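Local structure of probable host range protein 2-3 (Myxoma virus, 5CZ3) at residues D12-L15 and V20-K23; F49-E54 and A101-D106; R125-L130 and I139-S144. The protein is a C7-family poxvirus host-range protein that probably helps the virus multiply in different types of host cell. All blocks are in the same frame, centred on the assembly; numbering follows the deposited sequence.

Interaction 1 of 3, residues D12-L15 and V20-K23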
loop_
_atom_site.group_PDB
_atom_site.type_symbol
_atom_site.label_atom_id
_atom_site.label_comp_id
_atom_site.label_asym_id
_atom_site.label_seq_id
_atom_site.Cartn_x
_atom_site.Cartn_y
_atom_site.Cartn_z
ATOM N N ASP A 12 5.249 -3.711 -0.300
ATOM C CA ASP A 12 5.512 -2.689 -1.305
ATOM C C ASP A 12 4.230 -2.364 -2.064
ATOM O O ASP A 12 3.429 -3.252 -2.357
ATOM C CB ASP A 12 6.596 -3.143 -2.285
ATOM C CG ASP A 12 7.953 -3.301 -1.630
ATOM O OD1 ASP A 12 8.211 -2.635 -0.605
ATOM O OD2 ASP A 12 8.765 -4.092 -2.154
ATOM N N VAL A 13 4.036 -1.087 -2.375
ATOM C CA VAL A 13 2.866 -0.654 -3.130
ATOM C C VAL A 13 3.295 0.053 -4.409
ATOM O O VAL A 13 4.051 1.024 -4.365
ATOM C CB VAL A 13 1.972 0.282 -2.300
ATOM C CG1 VAL A 13 0.788 0.760 -3.129
ATOM C CG2 VAL A 13 1.498 -0.424 -1.039
ATOM N N PHE A 14 2.814 -0.438 -5.546
ATOM C CA PHE A 14 3.210 0.107 -6.840
ATOM C C PHE A 14 2.040 0.738 -7.586
ATOM O O PHE A 14 0.988 0.118 -7.746
ATOM C CB PHE A 14 3.840 -0.987 -7.705
ATOM C CG PHE A 14 5.020 -1.664 -7.069
ATOM C CD1 PHE A 14 6.298 -1.149 -7.223
ATOM C CD2 PHE A 14 4.855 -2.818 -6.319
ATOM C CE1 PHE A 14 7.386 -1.771 -6.639
ATOM C CE2 PHE A 14 5.941 -3.444 -5.734
ATOM C CZ PHE A 14 7.207 -2.920 -5.894
ATOM N N LEU A 15 2.230 1.973 -8.037
ATOM C CA LEU A 15 1.253 2.636 -8.896
ATOM C C LEU A 15 1.721 2.522 -10.343
ATOM O O LEU A 15 2.626 3.239 -10.773
ATOM C CB LEU A 15 1.062 4.100 -8.493
ATOM C CG LEU A 15 0.125 4.376 -7.309
ATOM C CD1 LEU A 15 0.723 3.901 -5.990
ATOM C CD2 LEU A 15 -0.239 5.854 -7.233
ATOM N N VAL A 20 5.356 4.660 -10.174
ATOM C CA VAL A 20 5.862 5.052 -8.864
ATOM C C VAL A 20 5.922 3.859 -7.914
ATOM O O VAL A 20 4.965 3.088 -7.812
ATOM C CB VAL A 20 4.988 6.163 -8.239
ATOM C CG1 VAL A 20 5.360 6.390 -6.782
ATOM C CG2 VAL A 20 5.114 7.452 -9.038
ATOM N N SER A 21 7.050 3.706 -7.227
ATOM C CA SER A 21 7.216 2.631 -6.257
ATOM C C SER A 21 7.200 3.162 -4.829
ATOM O O SER A 21 8.149 3.813 -4.390
ATOM C CB SER A 21 8.524 1.873 -6.507
ATOM O OG SER A 21 8.499 1.187 -7.746
ATOM N N ILE A 22 6.117 2.890 -4.109
ATOM C CA ILE A 22 6.055 3.197 -2.689
ATOM C C ILE A 22 6.499 1.963 -1.915
ATOM O O ILE A 22 5.710 1.045 -1.689
ATOM C CB ILE A 22 4.643 3.617 -2.246
ATOM C CG1 ILE A 22 4.098 4.711 -3.165
ATOM C CG2 ILE A 22 4.662 4.098 -0.808
ATOM C CD1 ILE A 22 2.657 5.076 -2.884
ATOM N N LYS A 23 7.765 1.942 -1.513
ATOM C CA LYS A 23 8.367 0.730 -0.968
ATOM C C LYS A 23 8.463 0.735 0.553
ATOM O O LYS A 23 8.536 1.795 1.181
ATOM C CB LYS A 23 9.756 0.522 -1.576
ATOM C CG LYS A 23 9.765 0.576 -3.094
ATOM C CD LYS A 23 10.967 -0.144 -3.670
ATOM C CE LYS A 23 10.800 -1.649 -3.567
ATOM N NZ LYS A 23 11.927 -2.377 -4.210
#
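Ile22 and Val13 pair through both of their backbone amides: Val13 N donates to Ile22 O at 2.8 Å and nearly straight (169° at the hydrogen), while Ile22 N returns a more bent bond to Val13 O (142°). The Ile22 side chain can be traced outward from this pair. Its CB sits 3.4 Å from Val13 O, and CG1 is still 3.9 Å from that same Val13 O. With CG1 anti to the carbonyl carbon (chi1 -50°) and the chain extended beyond it, CD1 is carried toward Leu15, where it meets Leu15 CD1 at 3.8 Å. A second pair of amide bonds, Leu15 N to Val20 O and Val20 N to Leu15 O, ties the end nearest the turn. These two hydrogen-bonded pairs, with the non-hydrogen-bonded pair Phe14-Ser21 between them, mark an antiparallel beta hairpin, closed by a four-residue connection and set between strands 45-54 and 138-140 in the antiparallel sheet of the beta-sandwich. Val13, Leu15, Val20 and Ile22 all project from one side, and Leu15 and Ile22 reach Val120 and Phe118 of strand 117-121 in the opposing sheet. The other side carries Phe14 and Ser21. Here Ser21 OG approaches the rim of the Phe14 ring, in its plane, 3.3 Å from CD1; this hydroxyl is hydrogen-bonded to Phe142 O, while Trp151 meets the same ring. At the far end Asp12 OD2 lies 3.5 Å from Lys23 CE, but its 4.1 Å separation from Lys23 NZ is beyond a salt bridge. Each charge is in a salt bridge with a residue near the end of the ordered chain: Asp12 with Arg150, Lys23 with Asp147. The other carboxylate oxygen, Asp12 OD1, accepts from the backbone N of His24.

Interaction 2 of 3, residues F49-E54 and A101-D106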
loop_
_atom_site.group_PDB
_atom_site.type_symbol
_atom_site.label_atom_id
_atom_site.label_comp_id
_atom_site.label_asym_id
_atom_site.label_seq_id
_atom_site.Cartn_x
_atom_site.Cartn_y
_atom_site.Cartn_z
ATOM N N PHE A 49 -3.288 -0.164 -8.634
ATOM C CA PHE A 49 -2.409 -0.465 -7.509
ATOM C C PHE A 49 -2.008 -1.934 -7.515
ATOM O O PHE A 49 -2.859 -2.815 -7.615
ATOM C CB PHE A 49 -3.081 -0.140 -6.173
ATOM C CG PHE A 49 -3.438 1.307 -5.997
ATOM C CD1 PHE A 49 -4.632 1.806 -6.489
ATOM C CD2 PHE A 49 -2.591 2.164 -5.314
ATOM C CE1 PHE A 49 -4.966 3.134 -6.318
ATOM C CE2 PHE A 49 -2.918 3.492 -5.141
ATOM C CZ PHE A 49 -4.107 3.978 -5.643
ATOM N N ILE A 50 -0.711 -2.198 -7.404
ATOM C CA ILE A 50 -0.244 -3.555 -7.157
ATOM C C ILE A 50 0.468 -3.604 -5.812
ATOM O O ILE A 50 1.475 -2.927 -5.604
ATOM C CB ILE A 50 0.689 -4.060 -8.274
ATOM C CG1 ILE A 50 -0.125 -4.367 -9.531
ATOM C CG2 ILE A 50 1.433 -5.309 -7.823
ATOM C CD1 ILE A 50 0.680 -4.984 -10.647
ATOM N N LEU A 51 -0.079 -4.391 -4.892
ATOM C CA LEU A 51 0.492 -4.529 -3.559
ATOM C C LEU A 51 1.150 -5.889 -3.404
ATOM O O LEU A 51 0.497 -6.923 -3.549
ATOM C CB LEU A 51 -0.578 -4.342 -2.476
ATOM C CG LEU A 51 -1.344 -3.016 -2.401
ATOM C CD1 LEU A 51 -2.529 -2.998 -3.357
ATOM C CD2 LEU A 51 -1.800 -2.744 -0.976
ATOM N N VAL A 52 2.446 -5.887 -3.114
ATOM C CA VAL A 52 3.167 -7.131 -2.888
ATOM C C VAL A 52 3.401 -7.331 -1.397
ATOM O O VAL A 52 4.264 -6.687 -0.800
ATOM C CB VAL A 52 4.508 -7.153 -3.634
ATOM C CG1 VAL A 52 5.230 -8.467 -3.381
ATOM C CG2 VAL A 52 4.285 -6.934 -5.128
ATOM N N LEU A 53 2.619 -8.225 -0.802
ATOM C CA LEU A 53 2.678 -8.469 0.633
ATOM C C LEU A 53 3.465 -9.733 0.958
ATOM O O LEU A 53 3.243 -10.785 0.358
ATOM C CB LEU A 53 1.264 -8.573 1.209
ATOM C CG LEU A 53 1.145 -8.914 2.696
ATOM C CD1 LEU A 53 1.708 -7.791 3.554
ATOM C CD2 LEU A 53 -0.302 -9.206 3.070
ATOM N N GLU A 54 4.385 -9.620 1.909
ATOM C CA GLU A 54 5.156 -10.767 2.371
ATOM C C GLU A 54 4.996 -10.935 3.876
ATOM O O GLU A 54 5.811 -10.430 4.650
ATOM C CB GLU A 54 6.631 -10.609 2.005
ATOM C CG GLU A 54 6.880 -10.501 0.514
ATOM C CD GLU A 54 8.293 -10.062 0.192
ATOM O OE1 GLU A 54 9.221 -10.455 0.930
ATOM O OE2 GLU A 54 8.474 -9.321 -0.796
ATOM N N ALA A 101 -7.108 7.416 -0.810
ATOM C CA ALA A 101 -7.156 5.963 -0.758
ATOM C C ALA A 101 -6.562 5.453 0.550
ATOM O O ALA A 101 -5.398 5.711 0.858
ATOM C CB ALA A 101 -6.424 5.364 -1.946
ATOM N N ARG A 102 -7.372 4.734 1.320
ATOM C CA ARG A 102 -6.922 4.182 2.590
ATOM C C ARG A 102 -6.847 2.663 2.558
ATOM O O ARG A 102 -7.870 1.991 2.447
ATOM C CB ARG A 102 -7.851 4.618 3.725
ATOM C CG ARG A 102 -7.824 6.102 4.035
ATOM C CD ARG A 102 -8.467 6.364 5.385
ATOM N NE ARG A 102 -7.979 7.595 6.000
ATOM C CZ ARG A 102 -8.630 8.751 5.965
ATOM N NH1 ARG A 102 -9.799 8.834 5.348
ATOM N NH2 ARG A 102 -8.114 9.823 6.550
ATOM N N PHE A 103 -5.637 2.125 2.660
ATOM C CA PHE A 103 -5.462 0.689 2.828
ATOM C C PHE A 103 -5.314 0.377 4.311
ATOM O O PHE A 103 -4.722 1.159 5.053
ATOM C CB PHE A 103 -4.249 0.186 2.043
ATOM C CG PHE A 103 -4.424 0.257 0.555
ATOM C CD1 PHE A 103 -5.064 -0.765 -0.128
ATOM C CD2 PHE A 103 -3.952 1.343 -0.162
ATOM C CE1 PHE A 103 -5.230 -0.705 -1.499
ATOM C CE2 PHE A 103 -4.115 1.410 -1.534
ATOM C CZ PHE A 103 -4.754 0.384 -2.202
ATOM N N TYR A 104 -5.861 -0.754 4.745
ATOM C CA TYR A 104 -5.841 -1.101 6.163
ATOM C C TYR A 104 -6.105 -2.579 6.418
ATOM O O TYR A 104 -6.839 -3.233 5.677
ATOM C CB TYR A 104 -6.868 -0.259 6.929
ATOM C CG TYR A 104 -8.299 -0.441 6.465
ATOM C CD1 TYR A 104 -8.789 0.254 5.367
ATOM C CD2 TYR A 104 -9.163 -1.299 7.135
ATOM C CE1 TYR A 104 -10.096 0.094 4.942
ATOM C CE2 TYR A 104 -10.473 -1.465 6.717
ATOM C CZ TYR A 104 -10.933 -0.765 5.622
ATOM O OH TYR A 104 -12.234 -0.926 5.202
ATOM N N SER A 105 -5.498 -3.095 7.481
ATOM C CA SER A 105 -5.740 -4.460 7.927
ATOM C C SER A 105 -6.556 -4.451 9.213
ATOM O O SER A 105 -7.169 -5.453 9.577
ATOM C CB SER A 105 -4.421 -5.201 8.146
ATOM O OG SER A 105 -3.645 -4.581 9.159
ATOM N N ASP A 106 -6.558 -3.309 9.895
ATOM C CA ASP A 106 -7.237 -3.184 11.179
ATOM C C ASP A 106 -8.017 -1.877 11.288
ATOM O O ASP A 106 -7.800 -0.942 10.514
ATOM C CB ASP A 106 -6.227 -3.286 12.323
ATOM C CG ASP A 106 -5.439 -4.581 12.291
ATOM O OD1 ASP A 106 -5.910 -5.578 12.877
ATOM O OD2 ASP A 106 -4.350 -4.605 11.678
#
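An aromatic edge-to-face pair, Phe103 against Phe49, together with a methyl-on-ring contact from Leu51, joins the two sheets of the beta-sandwich across its buried interior. The spacing of the backbones is the first evidence: Leu51 CA and Phe103 CA are 10.2 Å apart, a separation bridged by side chains alone. Strand 45-54 supplies Phe49 and Leu51, which both point inward from the antiparallel sheet, and strand 99-104 supplies Phe103 from the mixed sheet. Phe103 meets both, Phe49 with its CZ end and Leu51 with a face. Its CG lies anti to the carbonyl carbon (chi1 -68°), which directs the ring across the interface with CZ leading. That CZ stands over the face of the Phe49 ring, toward its rim, 4.1 Å from Phe49 CG. With the ring centroids of Phe49 and Phe103 5.6 Å apart and their planes inclined at 66°, the pair is close to T-shaped. Leu51 approaches the same Phe103 ring from the opposing strand, over a face instead of at the edge. Its CD2 is 4.2 Å from the Phe103 centroid and 20° off the ring normal, a CH-pi geometry, while Leu51 CD1 comes to 4.0 Å from Phe103 CE1. Further packing extends this layer: Phe49 also touches Ile37 and Leu39 of strand 34-40, and Phe103 touches Cys35 and Met68. Past the end of strand 99-104, Ser105 OG donates to Asp106 OD2 at 2.6 Å; the Asp106 carboxylate is also hydrogen-bonded by Ser32 and salt-bridged to Lys64. No hydrogen bond crosses between 49-54 and 101-106, so their cohesion probably rests on dispersion, exclusion of water and the weak attraction of C-H groups for aromatic faces.

Interaction 3 of 3, residues R125-L130 and I139-S144; sequences RRYYIL and IDPFIS
Tyr127 lays its ring over Ile139 at one margin of the beta-sandwich, where the outermost strand of the mixed sheet, 126-131, faces the outermost strand of the antiparallel sheet, 138-140. The tight part of the contact is the meeting of this ring with a single methyl. Ile139 CG2 lies 3.3 Å from the ring centroid and only 4° off the normal, so it is centred on the face in a close CH-pi contact. Two further atoms of Ile139 extend the fit: CB is 3.5 Å from Tyr127 CE1, and CD1 is 3.6 Å from Tyr127 CD1. The ring is placed there by a chi1 of 51°, which sets CG between the backbone N and the carbonyl carbon. Ile139 CD1 also lies 3.9 Å from Ile129 CG1, and both isoleucines touch Phe118 of strand 117-121, which connects this margin to the sandwich interior.

Away from Ile139 the contact thins toward solvent. Pro141, an exposed residue, sits at the edge of the Tyr127 ring, its CB in the ring plane 3.9 Å from Tyr127 CE2. Beyond it the chain of 139-144 leaves the neighbourhood of 125-130: Phe142 is exposed and sets its ring against Asp140 CB, while Ser144 provides the N-cap of helix 145-148 by bonding Asp147 N. The phenol oxygen of Tyr127 marks the boundary between the two regimes, with Tyr127 OH 3.1 Å from Ile139 O and 3.3 Å from Pro141 CD.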
loop_
_atom_site.group_PDB
_atom_site.type_symbol
_atom_site.label_atom_id
_atom_site.label_comp_id
_atom_site.label_asym_id
_atom_site.label_seq_id
_atom_site.Cartn_x
_atom_site.Cartn_y
_atom_site.Cartn_z
ATOM N N ARG A 125 3.051 13.459 -11.511
ATOM C CA ARG A 125 3.703 12.274 -10.935
ATOM C C ARG A 125 4.746 12.654 -9.879
ATOM O O ARG A 125 5.708 11.921 -9.656
ATOM N N ARG A 126 4.530 13.783 -9.209
ATOM C CA ARG A 126 5.353 14.148 -8.064
ATOM C C ARG A 126 4.683 13.665 -6.784
ATOM O O ARG A 126 3.461 13.524 -6.726
ATOM C CB ARG A 126 5.604 15.659 -8.007
ATOM N N TYR A 127 5.488 13.400 -5.762
ATOM C CA TYR A 127 4.971 12.823 -4.529
ATOM C C TYR A 127 5.523 13.501 -3.281
ATOM O O TYR A 127 6.274 14.474 -3.365
ATOM C CB TYR A 127 5.276 11.326 -4.480
ATOM C CG TYR A 127 6.722 10.981 -4.755
ATOM C CD1 TYR A 127 7.682 11.069 -3.755
ATOM C CD2 TYR A 127 7.126 10.562 -6.017
ATOM C CE1 TYR A 127 9.006 10.753 -4.002
ATOM C CE2 TYR A 127 8.449 10.244 -6.274
ATOM C CZ TYR A 127 9.384 10.339 -5.263
ATOM O OH TYR A 127 10.700 10.024 -5.512
ATOM N N TYR A 128 5.141 12.964 -2.128
ATOM C CA TYR A 128 5.546 13.508 -0.841
ATOM C C TYR A 128 5.153 12.547 0.274
ATOM O O TYR A 128 4.021 12.067 0.320
ATOM C CB TYR A 128 4.906 14.880 -0.612
ATOM C CG TYR A 128 5.560 15.711 0.471
ATOM C CD1 TYR A 128 6.810 16.284 0.276
ATOM C CD2 TYR A 128 4.918 15.938 1.682
ATOM C CE1 TYR A 128 7.408 17.049 1.261
ATOM C CE2 TYR A 128 5.508 16.702 2.669
ATOM C CZ TYR A 128 6.751 17.255 2.454
ATOM O OH TYR A 128 7.338 18.015 3.439
ATOM N N ILE A 129 6.096 12.251 1.159
ATOM C CA ILE A 129 5.787 11.457 2.337
ATOM C C ILE A 129 5.374 12.393 3.464
ATOM O O ILE A 129 6.223 12.889 4.203
ATOM C CB ILE A 129 6.986 10.598 2.786
ATOM C CG1 ILE A 129 7.580 9.839 1.597
ATOM C CG2 ILE A 129 6.572 9.638 3.895
ATOM C CD1 ILE A 129 8.740 8.932 1.964
ATOM N N LEU A 130 4.075 12.656 3.577
ATOM C CA LEU A 130 3.556 13.497 4.655
ATOM C C LEU A 130 3.916 12.909 6.013
ATOM O O LEU A 130 4.315 13.631 6.926
ATOM C CB LEU A 130 2.036 13.671 4.514
ATOM C CG LEU A 130 1.125 14.432 5.495
ATOM N N ILE A 139 10.019 6.388 -1.373
ATOM C CA ILE A 139 9.383 6.362 -2.683
ATOM C C ILE A 139 10.390 6.483 -3.819
ATOM O O ILE A 139 11.135 7.457 -3.904
ATOM C CB ILE A 139 8.345 7.488 -2.824
ATOM C CG1 ILE A 139 7.268 7.360 -1.745
ATOM C CG2 ILE A 139 7.714 7.456 -4.202
ATOM C CD1 ILE A 139 6.246 8.475 -1.771
ATOM N N ASP A 140 10.410 5.479 -4.689
ATOM C CA ASP A 140 11.201 5.538 -5.909
ATOM C C ASP A 140 10.337 6.055 -7.051
ATOM O O ASP A 140 9.255 5.525 -7.302
ATOM C CB ASP A 140 11.777 4.164 -6.259
ATOM C CG ASP A 140 12.935 3.769 -5.361
ATOM O OD1 ASP A 140 13.653 4.670 -4.881
ATOM O OD2 ASP A 140 13.131 2.555 -5.142
ATOM N N PRO A 141 10.813 7.092 -7.754
ATOM C CA PRO A 141 10.075 7.682 -8.878
ATOM C C PRO A 141 10.110 6.804 -10.129
ATOM O O PRO A 141 10.136 7.317 -11.248
ATOM C CB PRO A 141 10.808 9.002 -9.116
ATOM C CG PRO A 141 12.208 8.725 -8.679
ATOM C CD PRO A 141 12.093 7.782 -7.510
ATOM N N PHE A 142 10.105 5.492 -9.930
ATOM C CA PHE A 142 10.173 4.538 -11.025
ATOM C C PHE A 142 9.660 3.178 -10.576
ATOM O O PHE A 142 9.382 2.967 -9.397
ATOM C CB PHE A 142 11.608 4.412 -11.539
ATOM C CG PHE A 142 12.620 4.164 -10.454
ATOM C CD1 PHE A 142 12.795 2.895 -9.922
ATOM C CD2 PHE A 142 13.400 5.200 -9.967
ATOM C CE1 PHE A 142 13.719 2.667 -8.924
ATOM C CE2 PHE A 142 14.331 4.977 -8.971
ATOM C CZ PHE A 142 14.492 3.708 -8.449
ATOM N N ILE A 143 9.537 2.257 -11.525
ATOM C CA ILE A 143 9.253 0.865 -11.206
ATOM C C ILE A 143 10.249 -0.021 -11.939
ATOM O O ILE A 143 10.186 -0.163 -13.160
ATOM C CB ILE A 143 7.820 0.461 -11.589
ATOM C CG1 ILE A 143 6.800 1.327 -10.848
ATOM C CG2 ILE A 143 7.584 -1.004 -11.268
ATOM C CD1 ILE A 143 5.366 1.040 -11.232
ATOM N N SER A 144 11.179 -0.604 -11.191
ATOM C CA SER A 144 12.229 -1.425 -11.782
ATOM C C SER A 144 11.662 -2.697 -12.400
ATOM O O SER A 144 10.603 -3.176 -11.994
ATOM C CB SER A 144 13.284 -1.783 -10.733
ATOM O OG SER A 144 12.743 -2.636 -9.740
#

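Overall arrangement
Interaction 1 lies between strands 45-54 and 138-140 in the antiparallel sheet and touches both other contacts, its centre lying about 10 Å from that of interaction 2 and about 8 Å from that of interaction 3. Towards interaction 2, Phe14 N is 2.8 Å from Ile50 O, a probable hydrogen bond, and Leu15 CD1 packs on Phe49 CE2 at 3.8 Å. Towards interaction 3, Ser21 O and Asp140 N are 2.8 Å apart, again probably bonded. Interactions 2 and 3 both span the two sheets but do not touch: their centres are about 16 Å apart and their nearest atoms about 8 Å. One bridges the buried interior, the other the sandwich margin.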